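Flavodoxin, WrbA-like protein (Agrobacterium tumefaciens, PDB 3D7N) probably binds FMN and transfers electrons, perhaps as a WrbA-like NAD(P)H:quinone dehydrogenase. Local coordinates at residues 7-12 / 57-62. Numbering follows the deposited sequence.
Sequences SNTVVV and AIIFGT
Val12 and Phe60 run alongside each other in one direction, and the methyl CG1 of Val12 comes in at the rim of the phenyl ring, close to its plane, 3.7 Å from CD1 of Phe60. The chi1 of 61° places this methyl in the slot flanked by the main-chain N and C of Val12, where it also comes within 3.9 Å of CG2 of Ile58. One branch thus touches two side chains of segment 57-62, and Leu52 of helix 46-54 touches both Val12 and Ile58. On the other face, Thr9 and Ile59 meet at a slant: CG2 of Thr9, anti to the backbone N (chi1 -56° for OG1), sits 3.7 Å from CD1 of Ile59, while OG1 of Thr9 leans on CB of Ala57. Val27 of helix 19-31 covers Val11 and Ile59 here, and Val180 of helix 167-186 covers Ala57 and Ile59. Helices on both faces of a largely parallel sheet fit the flavodoxin-like alpha/beta sandwich expected of this family, in which these are neighbouring inner strands. Their register is fixed by a parallel ladder in which Val10 and Val12 each donate and accept. The bond from Ile59 N to Val10 O measures 2.9 Å, with 170° at the hydrogen, whereas that from Ala57 N to Asn8 O, where the pairing begins, is longer at 3.3 Å.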
# COMPACT_ATOMS: atom_id res chain seq x y z
N SER A 7 10.84 -22.50 -21.10
CA SER A 7 9.93 -22.26 -19.96
C SER A 7 8.44 -22.42 -20.23
O SER A 7 7.95 -22.15 -21.33
CB SER A 7 10.17 -20.86 -19.37
OG SER A 7 9.58 -19.83 -20.16
N ASN A 8 7.73 -22.87 -19.20
CA ASN A 8 6.28 -22.97 -19.21
C ASN A 8 5.73 -21.87 -18.31
O ASN A 8 5.95 -21.85 -17.13
CB ASN A 8 5.83 -24.38 -18.75
CG ASN A 8 4.29 -24.47 -18.53
OD1 ASN A 8 3.49 -23.95 -19.36
ND2 ASN A 8 3.86 -25.13 -17.42
N THR A 9 5.05 -20.92 -18.93
CA THR A 9 4.40 -19.80 -18.27
C THR A 9 2.90 -20.01 -18.33
O THR A 9 2.39 -20.44 -19.34
CB THR A 9 4.79 -18.48 -18.93
OG1 THR A 9 6.21 -18.39 -18.91
CG2 THR A 9 4.19 -17.23 -18.15
N VAL A 10 2.21 -19.74 -17.24
CA VAL A 10 0.76 -19.78 -17.22
C VAL A 10 0.21 -18.41 -16.92
O VAL A 10 0.68 -17.75 -15.99
CB VAL A 10 0.26 -20.78 -16.16
CG1 VAL A 10 -1.21 -20.53 -15.80
CG2 VAL A 10 0.49 -22.23 -16.64
N VAL A 11 -0.74 -17.94 -17.72
CA VAL A 11 -1.49 -16.73 -17.39
C VAL A 11 -2.83 -17.19 -16.78
O VAL A 11 -3.63 -17.91 -17.46
CB VAL A 11 -1.69 -15.84 -18.61
CG1 VAL A 11 -2.68 -14.74 -18.29
CG2 VAL A 11 -0.36 -15.29 -19.10
N VAL A 12 -3.04 -16.84 -15.50
CA VAL A 12 -4.28 -17.17 -14.76
C VAL A 12 -4.95 -15.84 -14.45
O VAL A 12 -4.33 -14.93 -13.87
CB VAL A 12 -4.00 -18.01 -13.46
CG1 VAL A 12 -3.11 -17.22 -12.45
CG2 VAL A 12 -5.30 -18.48 -12.82
N ALA A 57 6.52 -20.10 -14.44
CA ALA A 57 6.12 -18.72 -14.22
C ALA A 57 4.60 -18.67 -14.19
O ALA A 57 3.96 -19.37 -14.95
CB ALA A 57 6.66 -17.79 -15.28
N ILE A 58 4.07 -17.87 -13.26
CA ILE A 58 2.62 -17.63 -13.05
C ILE A 58 2.42 -16.14 -13.13
O ILE A 58 3.06 -15.38 -12.39
CB ILE A 58 2.09 -18.14 -11.68
CG1 ILE A 58 2.35 -19.64 -11.53
CG2 ILE A 58 0.61 -17.85 -11.54
CD1 ILE A 58 2.10 -20.22 -10.11
N ILE A 59 1.59 -15.73 -14.07
CA ILE A 59 1.26 -14.34 -14.25
C ILE A 59 -0.22 -14.18 -13.92
O ILE A 59 -1.07 -14.79 -14.54
CB ILE A 59 1.57 -13.83 -15.67
CG1 ILE A 59 3.00 -14.18 -16.08
CG2 ILE A 59 1.33 -12.30 -15.76
CD1 ILE A 59 3.39 -13.68 -17.55
N PHE A 60 -0.49 -13.35 -12.94
CA PHE A 60 -1.81 -13.07 -12.44
C PHE A 60 -2.49 -11.91 -13.18
O PHE A 60 -1.92 -10.84 -13.31
CB PHE A 60 -1.68 -12.63 -10.98
CG PHE A 60 -1.15 -13.70 -10.01
CD1 PHE A 60 -1.67 -14.95 -9.96
CD2 PHE A 60 -0.17 -13.38 -9.08
CE1 PHE A 60 -1.19 -15.89 -9.04
CE2 PHE A 60 0.27 -14.29 -8.16
CZ PHE A 60 -0.22 -15.54 -8.14
N GLY A 61 -3.72 -12.10 -13.60
CA GLY A 61 -4.49 -11.06 -14.24
C GLY A 61 -5.79 -10.72 -13.53
O GLY A 61 -6.60 -11.57 -13.27
N THR A 62 -6.03 -9.45 -13.27
CA THR A 62 -7.34 -9.09 -12.70
C THR A 62 -7.70 -7.66 -13.01
O THR A 62 -6.82 -6.81 -13.12
CB THR A 62 -7.38 -9.35 -11.18
OG1 THR A 62 -8.61 -8.87 -10.64
CG2 THR A 62 -6.17 -8.68 -10.44